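Local coordinates for Melibiose/raffinose/stachyose-binding protein MelE (PDB 4R6H), which binds melibiose, raffinose and stachyose as the solute-binding component of the MelEDC-MsmX ABC transporter that imports these sugars, at residues I181-W185 and N263-M269; Q224-F228 and L408-Y412; W114-P120 and G348-V352. One frame throughout, in Å; residues are numbered along the deposited sequence.

Contact 1 (I181-W185 and N263-M269); sequences IVPFW and NKIAFTM
Val182 and Phe184 pair in parallel with Ile265 and Phe267, joining strand 182-185 to strand 265-269. Backbone bonds come first: Val182 N gives to Lys264 O at 2.8 Å, Ala266 N to Val182 O at 2.9 Å and Trp185 N to Phe267 O at 3.0 Å. Both chains kink near Pro183 and Ala266, yet Phe267 N still reaches Pro183 O at 2.9 Å, more bent at 141°. One side chain joins in: with OG1 anti to the backbone N (chi1 -164°), Thr268 donates from OG1 to Trp185 O at 2.8 Å, and a water spans that same carbonyl and Met269 N.

Apolar contacts occupy both sides of the pairing. Ile265 lays CD1 over the five-membered ring of Trp185, 3.7 Å from its centroid, and Leu256 and Leu259 of helix 256-261 also touch both residues. Among the contacts on the other side, Phe184 offers its ring edge to the sulfur of Met269, a Met-aromatic contact with CZ 3.6 Å from SD, while Phe166 of helix 163-177 packs edge-to-face against Phe184 and Phe267. The bonds thus continue through the kink, and apolar side chains pack the sheet between these helices, as in the alpha/beta lobes of solute-binding proteins.

Contact 2 (Q224-F228 and L408-Y412); sequences QWSKF and LGREY
Trp225 drives its indole against one side of helix 401-420, where Leu408, Gly409 and Tyr412 receive it. Two CH-pi contacts cover one ring face: Leu408 CB lies 3.9 Å from the centroid of the six-membered ring, and Gly409 CA lies 3.8 Å from that of the five-membered ring. Since Gly409 has no side chain, the indole can come close to the helix backbone, with Trp225 CD1 3.4 Å from Gly409 CA. One turn on from Leu408, Tyr412 turns its ring face to the indole edge in a T-shaped pair, planes at 66°. Trp225 NE1 stands 3.3 Å above the Tyr412 ring plane, displaced toward the CG-CD2 side.

Phe228 extends the cluster, its CD2 3.7 Å from Leu408 CD1, so the leucine touches both aromatic residues of the loop. With CG anti to the backbone N (chi1 170°), the Tyr412 ring is set along the NE1-CZ2 edge of the indole, and its hydroxyl is hydrogen-bonded to Leu218 O beyond the contact. In the loop, Phe228 N bonds to Trp225 O at 2.9 Å, a turn that brings both aromatic residues to the helix.

Further out, Phe223 packs edge-to-face on Trp225, Met383 of helix 383-395 touches the indole, and Ala202 and Leu206 of helix 192-206 meet Phe228. The chemistry is almost wholly apolar and aromatic, so the loop between helices 215-220 and 229-240 is held to the C-terminal helix by ring shape and close fit, with the tyrosine hydroxyl tied back to helix 215-220.

Contact 3 (W114-P120 and G348-V352); sequences WTQDLDP and GLTNV
The backbones of Leu118 and Leu349 pair in a single bridge, the tight part of this contact. Thr350 N gives a short bond to Asp117 O, 2.7 Å and in the carbonyl plane, while Asp119 N bonds to Gly348 O at 2.9 Å. Asp117 O also lies 3.2 Å from Leu349 CA, a CA-H...O contact. On the buried side Leu349 sends CD2 to within 3.7 Å of Trp114 CE3, beside Tyr136 of strand 136-137, which packs edge-to-face on the tryptophan.

The outer side is looser. There the Asp117 side chain, with CG anti to its carbonyl carbon (chi1 -68°), crosses the Asn351 side chain at about a right angle, although the carboxylate and amide planes differ by only 30°; Asp117 OD2 lies 3.5 Å from Asn351 ND2, at too poor an angle for a hydrogen bond. Thr350 CG2 rests 3.9 Å from Pro120 CD. A glycine in place of Asp117 would probably open a gap beside Asn351 and Thr350 and leave their side chains freer to turn.

Two irregular loops thus meet through one isolated beta bridge: one leaves a 3-10 turn at residues 114-116, and the other runs into the type I beta turn from Leu349 to Val352.

How the contacts relate
Along the chain the segments come in the order 114-120, 181-185, 224-228, 263-269, 348-352 and 408-412. Contact 3 therefore closes a loop that contains contact 1, whereas contact 2 alternates with both. In space none touches another. The centres of contacts 1 and 2 lie about 30 Å apart. Contact 3 is centred about 35 Å from contact 1 and about 38 Å from contact 2, across the chain's centre from the latter. Contact 1 joins two strands of the mixed sheet and contact 2 fastens a loop to helix 401-420, both in one lobe; contact 3 joins two loops toward the other. Its alternation with contact 2 is consistent with the two-lobed solute-binding fold, whose chain passes repeatedly between lobes.

Contact 1 (I181-W185 and N263-M269)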
loop_
_atom_site.group_PDB
_atom_site.type_symbol
_atom_site.label_atom_id
_atom_site.label_comp_id
_atom_site.label_asym_id
_atom_site.label_seq_id
_atom_site.Cartn_x
_atom_site.Cartn_y
_atom_site.Cartn_z
ATOM N N ILE A 181 22.965 -4.123 16.083
ATOM C CA ILE A 181 22.060 -3.676 15.059
ATOM C C ILE A 181 20.870 -4.645 14.998
ATOM O O ILE A 181 21.054 -5.857 14.889
ATOM C CB ILE A 181 22.770 -3.595 13.690
ATOM C CG1 ILE A 181 23.812 -2.469 13.648
ATOM C CG2 ILE A 181 21.730 -3.371 12.578
ATOM C CD1 ILE A 181 24.717 -2.492 12.428
ATOM N N VAL A 182 19.662 -4.098 15.039
ATOM C CA VAL A 182 18.448 -4.934 14.829
ATOM C C VAL A 182 18.371 -5.328 13.361
ATOM O O VAL A 182 18.281 -4.437 12.488
ATOM C CB VAL A 182 17.182 -4.208 15.223
ATOM C CG1 VAL A 182 15.994 -5.088 14.916
ATOM C CG2 VAL A 182 17.198 -3.801 16.697
ATOM N N PRO A 183 18.358 -6.648 13.054
ATOM C CA PRO A 183 18.372 -6.968 11.638
ATOM C C PRO A 183 17.048 -6.585 10.944
ATOM O O PRO A 183 17.115 -6.007 9.829
ATOM C CB PRO A 183 18.644 -8.475 11.598
ATOM C CG PRO A 183 19.327 -8.746 12.901
ATOM C CD PRO A 183 18.746 -7.820 13.876
ATOM N N PHE A 184 15.896 -6.856 11.569
ATOM C CA PHE A 184 14.589 -6.578 10.942
ATOM C C PHE A 184 13.686 -6.064 12.018
ATOM O O PHE A 184 13.394 -6.771 12.938
ATOM C CB PHE A 184 14.096 -7.881 10.356
ATOM C CG PHE A 184 12.839 -7.809 9.527
ATOM C CD1 PHE A 184 12.454 -6.650 8.847
ATOM C CD2 PHE A 184 12.096 -8.966 9.326
ATOM C CE1 PHE A 184 11.332 -6.643 8.031
ATOM C CE2 PHE A 184 10.985 -8.969 8.489
ATOM C CZ PHE A 184 10.593 -7.801 7.868
ATOM N N TRP A 185 13.285 -4.811 11.951
ATOM C CA TRP A 185 12.617 -4.135 13.061
ATOM C C TRP A 185 11.139 -4.001 12.859
ATOM O O TRP A 185 10.687 -3.652 11.787
ATOM C CB TRP A 185 13.217 -2.736 13.255
ATOM C CG TRP A 185 12.804 -2.020 14.498
ATOM C CD1 TRP A 185 13.439 -2.025 15.709
ATOM C CD2 TRP A 185 11.724 -1.110 14.619
ATOM N NE1 TRP A 185 12.785 -1.205 16.596
ATOM C CE2 TRP A 185 11.727 -0.615 15.956
ATOM C CE3 TRP A 185 10.738 -0.658 13.743
ATOM C CZ2 TRP A 185 10.762 0.299 16.412
ATOM C CZ3 TRP A 185 9.799 0.244 14.201
ATOM C CH2 TRP A 185 9.835 0.737 15.507
ATOM N N ASN A 263 21.592 4.395 13.014
ATOM C CA ASN A 263 22.238 3.175 12.528
ATOM C C ASN A 263 21.981 1.953 13.417
ATOM O O ASN A 263 22.821 1.039 13.507
ATOM C CB ASN A 263 23.761 3.389 12.343
ATOM C CG ASN A 263 24.077 4.294 11.177
ATOM O OD1 ASN A 263 23.886 3.932 10.004
ATOM N ND2 ASN A 263 24.566 5.473 11.471
ATOM N N LYS A 264 20.771 1.883 13.976
ATOM C CA LYS A 264 20.381 0.798 14.852
ATOM C C LYS A 264 19.512 -0.285 14.195
ATOM O O LYS A 264 19.219 -1.320 14.835
ATOM C CB LYS A 264 19.772 1.352 16.134
ATOM C CG LYS A 264 20.846 2.001 17.012
ATOM C CD LYS A 264 20.292 2.652 18.271
ATOM C CE LYS A 264 21.404 3.315 19.085
ATOM N NZ LYS A 264 20.878 4.457 19.888
ATOM N N ILE A 265 19.158 -0.065 12.921
ATOM C CA ILE A 265 18.216 -0.958 12.236
ATOM C C ILE A 265 18.693 -1.235 10.835
ATOM O O ILE A 265 18.965 -0.291 10.085
ATOM C CB ILE A 265 16.803 -0.323 12.155
ATOM C CG1 ILE A 265 16.129 -0.241 13.539
ATOM C CG2 ILE A 265 15.889 -1.120 11.229
ATOM C CD1 ILE A 265 14.886 0.622 13.553
ATOM N N ALA A 266 18.787 -2.495 10.425
ATOM C CA ALA A 266 19.167 -2.805 9.036
ATOM C C ALA A 266 17.997 -2.771 8.059
ATOM O O ALA A 266 18.057 -2.072 7.060
ATOM C CB ALA A 266 19.898 -4.135 8.946
ATOM N N PHE A 267 16.944 -3.527 8.343
ATOM C CA PHE A 267 15.748 -3.619 7.494
ATOM C C PHE A 267 14.488 -3.326 8.295
ATOM O O PHE A 267 14.393 -3.622 9.483
ATOM C CB PHE A 267 15.571 -5.015 6.959
ATOM C CG PHE A 267 16.601 -5.457 5.970
ATOM C CD1 PHE A 267 16.401 -5.257 4.605
ATOM C CD2 PHE A 267 17.724 -6.186 6.382
ATOM C CE1 PHE A 267 17.308 -5.752 3.685
ATOM C CE2 PHE A 267 18.652 -6.653 5.459
ATOM C CZ PHE A 267 18.445 -6.446 4.114
ATOM N N THR A 268 13.477 -2.828 7.591
ATOM C CA THR A 268 12.120 -2.732 8.143
ATOM C C THR A 268 11.149 -2.746 6.985
ATOM O O THR A 268 11.546 -2.486 5.864
ATOM C CB THR A 268 11.948 -1.514 9.086
ATOM O OG1 THR A 268 10.766 -1.671 9.861
ATOM C CG2 THR A 268 11.878 -0.194 8.323
ATOM N N MET A 269 9.886 -3.090 7.229
ATOM C CA MET A 269 8.895 -3.034 6.160
ATOM C C MET A 269 8.657 -1.615 5.747
ATOM O O MET A 269 8.753 -0.675 6.543
ATOM C CB MET A 269 7.572 -3.644 6.605
ATOM C CG MET A 269 7.574 -5.091 7.064
ATOM S SD MET A 269 7.927 -6.430 5.940
ATOM C CE MET A 269 6.678 -6.170 4.644
HETATM O O HOH W 1 8.897 -4.257 9.797
#

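Contact 2 (Q224-F228 and L408-Y412)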
loop_
_atom_site.group_PDB
_atom_site.type_symbol
_atom_site.label_atom_id
_atom_site.label_comp_id
_atom_site.label_asym_id
_atom_site.label_seq_id
_atom_site.Cartn_x
_atom_site.Cartn_y
_atom_site.Cartn_z
ATOM N N GLN A 224 -6.843 -23.623 1.333
ATOM C CA GLN A 224 -6.391 -24.327 2.520
ATOM C C GLN A 224 -5.352 -23.489 3.260
ATOM O O GLN A 224 -4.254 -23.291 2.758
ATOM C CB GLN A 224 -5.780 -25.659 2.110
ATOM C CG GLN A 224 -6.774 -26.650 1.516
ATOM C CD GLN A 224 -7.950 -26.879 2.418
ATOM O OE1 GLN A 224 -9.039 -26.362 2.167
ATOM N NE2 GLN A 224 -7.737 -27.624 3.500
ATOM N N TRP A 225 -5.700 -23.047 4.464
ATOM C CA TRP A 225 -4.848 -22.164 5.255
ATOM C C TRP A 225 -3.571 -22.840 5.733
ATOM O O TRP A 225 -2.642 -22.181 6.190
ATOM C CB TRP A 225 -5.650 -21.485 6.378
ATOM C CG TRP A 225 -6.484 -20.391 5.771
ATOM C CD1 TRP A 225 -7.719 -20.508 5.201
ATOM C CD2 TRP A 225 -6.082 -19.027 5.590
ATOM N NE1 TRP A 225 -8.120 -19.280 4.693
ATOM C CE2 TRP A 225 -7.134 -18.361 4.930
ATOM C CE3 TRP A 225 -4.945 -18.299 5.953
ATOM C CZ2 TRP A 225 -7.069 -16.998 4.601
ATOM C CZ3 TRP A 225 -4.873 -16.951 5.638
ATOM C CH2 TRP A 225 -5.932 -16.321 4.950
ATOM N N SER A 226 -3.503 -24.168 5.619
ATOM C CA SER A 226 -2.245 -24.850 5.838
ATOM C C SER A 226 -1.119 -24.319 4.933
ATOM O O SER A 226 0.070 -24.377 5.306
ATOM C CB SER A 226 -2.417 -26.373 5.646
ATOM O OG SER A 226 -2.761 -26.673 4.311
ATOM N N LYS A 227 -1.474 -23.739 3.775
ATOM C CA LYS A 227 -0.491 -23.179 2.860
ATOM C C LYS A 227 0.061 -21.818 3.333
ATOM O O LYS A 227 1.064 -21.340 2.822
ATOM C CB LYS A 227 -1.118 -23.036 1.460
ATOM C CG LYS A 227 -1.452 -24.389 0.844
ATOM C CD LYS A 227 -2.090 -24.299 -0.526
ATOM C CE LYS A 227 -1.968 -25.646 -1.239
ATOM N NZ LYS A 227 -3.294 -26.107 -1.720
ATOM N N PHE A 228 -0.599 -21.219 4.303
ATOM C CA PHE A 228 -0.217 -19.922 4.836
ATOM C C PHE A 228 0.765 -20.100 6.003
ATOM O O PHE A 228 1.420 -19.136 6.408
ATOM C CB PHE A 228 -1.456 -19.179 5.335
ATOM C CG PHE A 228 -1.323 -17.667 5.361
ATOM C CD1 PHE A 228 -1.540 -16.960 4.209
ATOM C CD2 PHE A 228 -1.042 -16.972 6.546
ATOM C CE1 PHE A 228 -1.473 -15.581 4.205
ATOM C CE2 PHE A 228 -0.956 -15.583 6.534
ATOM C CZ PHE A 228 -1.174 -14.903 5.369
ATOM N N LEU A 408 -6.992 -18.322 11.211
ATOM C CA LEU A 408 -7.197 -17.574 10.013
ATOM C C LEU A 408 -8.313 -18.163 9.151
ATOM O O LEU A 408 -9.072 -17.426 8.566
ATOM C CB LEU A 408 -5.897 -17.407 9.205
ATOM C CG LEU A 408 -4.885 -16.500 9.923
ATOM C CD1 LEU A 408 -3.505 -16.743 9.289
ATOM C CD2 LEU A 408 -5.223 -15.026 9.866
ATOM N N GLY A 409 -8.318 -19.498 9.017
ATOM C CA GLY A 409 -9.312 -20.188 8.205
ATOM C C GLY A 409 -10.710 -19.945 8.741
ATOM O O GLY A 409 -11.644 -19.744 7.987
ATOM N N ARG A 410 -10.830 -19.980 10.057
ATOM C CA ARG A 410 -12.138 -19.748 10.686
ATOM C C ARG A 410 -12.623 -18.323 10.417
ATOM O O ARG A 410 -13.771 -18.113 10.042
ATOM C CB ARG A 410 -12.066 -19.995 12.199
ATOM C CG ARG A 410 -11.912 -21.450 12.610
ATOM C CD ARG A 410 -12.147 -21.657 14.108
ATOM N NE ARG A 410 -11.115 -21.067 14.974
ATOM C CZ ARG A 410 -9.956 -21.653 15.320
ATOM N NH1 ARG A 410 -9.613 -22.857 14.874
ATOM N NH2 ARG A 410 -9.113 -21.021 16.118
ATOM N N GLU A 411 -11.750 -17.332 10.594
ATOM C CA GLU A 411 -12.124 -15.947 10.314
ATOM C C GLU A 411 -12.428 -15.680 8.835
ATOM O O GLU A 411 -13.329 -14.914 8.491
ATOM C CB GLU A 411 -10.961 -15.042 10.729
ATOM C CG GLU A 411 -10.697 -14.989 12.215
ATOM C CD GLU A 411 -11.659 -14.063 12.941
ATOM O OE1 GLU A 411 -12.555 -13.473 12.292
ATOM O OE2 GLU A 411 -11.511 -13.919 14.164
ATOM N N TYR A 412 -11.644 -16.283 7.940
ATOM C CA TYR A 412 -11.889 -16.204 6.520
ATOM C C TYR A 412 -13.291 -16.702 6.187
ATOM O O TYR A 412 -14.041 -16.014 5.498
ATOM C CB TYR A 412 -10.801 -17.016 5.836
ATOM C CG TYR A 412 -10.886 -17.320 4.376
ATOM C CD1 TYR A 412 -10.477 -16.406 3.392
ATOM C CD2 TYR A 412 -11.297 -18.590 3.959
ATOM C CE1 TYR A 412 -10.497 -16.745 2.057
ATOM C CE2 TYR A 412 -11.318 -18.942 2.625
ATOM C CZ TYR A 412 -10.920 -18.026 1.673
ATOM O OH TYR A 412 -10.944 -18.394 0.347
#

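Contact 3 (W114-P120 and G348-V352)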
loop_
_atom_site.group_PDB
_atom_site.type_symbol
_atom_site.label_atom_id
_atom_site.label_comp_id
_atom_site.label_asym_id
_atom_site.label_seq_id
_atom_site.Cartn_x
_atom_site.Cartn_y
_atom_site.Cartn_z
ATOM N N TRP A 114 -6.158 11.493 -20.589
ATOM C CA TRP A 114 -5.028 11.068 -19.738
ATOM C C TRP A 114 -4.724 9.575 -19.801
ATOM O O TRP A 114 -3.608 9.150 -19.518
ATOM C CB TRP A 114 -5.246 11.487 -18.260
ATOM C CG TRP A 114 -6.399 10.766 -17.571
ATOM C CD1 TRP A 114 -7.675 11.219 -17.431
ATOM C CD2 TRP A 114 -6.373 9.465 -16.998
ATOM N NE1 TRP A 114 -8.431 10.298 -16.792
ATOM C CE2 TRP A 114 -7.671 9.201 -16.499
ATOM C CE3 TRP A 114 -5.377 8.476 -16.828
ATOM C CZ2 TRP A 114 -7.990 8.018 -15.848
ATOM C CZ3 TRP A 114 -5.687 7.326 -16.156
ATOM C CH2 TRP A 114 -6.995 7.081 -15.682
ATOM N N THR A 115 -5.712 8.763 -20.206
ATOM C CA THR A 115 -5.553 7.328 -20.159
ATOM C C THR A 115 -4.418 6.826 -21.056
ATOM O O THR A 115 -3.862 5.799 -20.766
ATOM C CB THR A 115 -6.877 6.591 -20.485
ATOM O OG1 THR A 115 -7.277 6.880 -21.836
ATOM C CG2 THR A 115 -7.976 7.012 -19.514
ATOM N N GLN A 116 -4.063 7.603 -22.084
ATOM C CA GLN A 116 -2.945 7.194 -22.926
ATOM C C GLN A 116 -1.648 7.099 -22.135
ATOM O O GLN A 116 -0.746 6.379 -22.543
ATOM C CB GLN A 116 -2.757 8.120 -24.128
ATOM C CG GLN A 116 -2.319 9.524 -23.825
ATOM C CD GLN A 116 -2.003 10.320 -25.090
ATOM O OE1 GLN A 116 -1.662 9.751 -26.123
ATOM N NE2 GLN A 116 -2.118 11.639 -25.008
ATOM N N ASP A 117 -1.559 7.800 -21.007
ATOM C CA ASP A 117 -0.352 7.771 -20.208
ATOM C C ASP A 117 -0.451 6.998 -18.895
ATOM O O ASP A 117 0.444 7.108 -18.038
ATOM C CB ASP A 117 0.113 9.196 -19.938
ATOM C CG ASP A 117 0.593 9.900 -21.196
ATOM O OD1 ASP A 117 1.274 9.263 -22.032
ATOM O OD2 ASP A 117 0.280 11.091 -21.334
ATOM N N LEU A 118 -1.497 6.186 -18.745
ATOM C CA LEU A 118 -1.609 5.341 -17.570
ATOM C C LEU A 118 -0.376 4.432 -17.422
ATOM O O LEU A 118 0.031 3.770 -18.411
ATOM C CB LEU A 118 -2.850 4.474 -17.628
ATOM C CG LEU A 118 -3.065 3.472 -16.480
ATOM C CD1 LEU A 118 -3.199 4.168 -15.116
ATOM C CD2 LEU A 118 -4.249 2.541 -16.690
ATOM N N ASP A 119 0.255 4.397 -16.247
ATOM C CA ASP A 119 1.391 3.495 -16.024
ATOM C C ASP A 119 0.954 2.066 -16.318
ATOM O O ASP A 119 0.009 1.590 -15.726
ATOM C CB ASP A 119 1.935 3.659 -14.587
ATOM C CG ASP A 119 3.246 2.884 -14.334
ATOM O OD1 ASP A 119 3.394 1.761 -14.847
ATOM O OD2 ASP A 119 4.102 3.426 -13.604
ATOM N N PRO A 120 1.634 1.376 -17.257
ATOM C CA PRO A 120 1.171 0.002 -17.518
ATOM C C PRO A 120 1.215 -0.973 -16.323
ATOM O O PRO A 120 0.545 -1.973 -16.363
ATOM C CB PRO A 120 2.107 -0.500 -18.642
ATOM C CG PRO A 120 3.237 0.461 -18.704
ATOM C CD PRO A 120 2.850 1.736 -18.007
ATOM N N GLY A 348 0.616 8.273 -11.175
ATOM C CA GLY A 348 0.061 7.185 -11.957
ATOM C C GLY A 348 0.266 7.300 -13.457
ATOM O O GLY A 348 -0.101 6.360 -14.150
ATOM N N LEU A 349 0.904 8.380 -13.934
ATOM C CA LEU A 349 1.066 8.677 -15.362
ATOM C C LEU A 349 2.513 8.613 -15.757
ATOM O O LEU A 349 3.383 9.057 -15.007
ATOM C CB LEU A 349 0.518 10.047 -15.699
ATOM C CG LEU A 349 -0.923 10.325 -15.285
ATOM C CD1 LEU A 349 -1.247 11.788 -15.491
ATOM C CD2 LEU A 349 -1.891 9.407 -16.011
ATOM N N THR A 350 2.767 8.093 -16.955
ATOM C CA THR A 350 4.141 7.887 -17.419
ATOM C C THR A 350 4.800 9.195 -17.844
ATOM O O THR A 350 6.039 9.257 -17.921
ATOM C CB THR A 350 4.148 6.925 -18.612
ATOM O OG1 THR A 350 3.327 7.470 -19.653
ATOM C CG2 THR A 350 3.659 5.583 -18.201
ATOM N N ASN A 351 4.025 10.237 -18.120
ATOM C CA ASN A 351 4.567 11.509 -18.612
ATOM C C ASN A 351 4.885 12.456 -17.458
ATOM O O ASN A 351 5.095 13.637 -17.683
ATOM C CB ASN A 351 3.595 12.202 -19.592
ATOM C CG ASN A 351 2.235 12.537 -18.969
ATOM O OD1 ASN A 351 1.721 11.763 -18.169
ATOM N ND2 ASN A 351 1.628 13.648 -19.368
ATOM N N VAL A 352 4.857 11.929 -16.232
ATOM C CA VAL A 352 5.058 12.736 -15.034
ATOM C C VAL A 352 6.129 12.095 -14.198
ATOM O O VAL A 352 6.027 10.931 -13.798
ATOM C CB VAL A 352 3.791 12.786 -14.170
ATOM C CG1 VAL A 352 4.040 13.623 -12.921
ATOM C CG2 VAL A 352 2.634 13.318 -14.988
#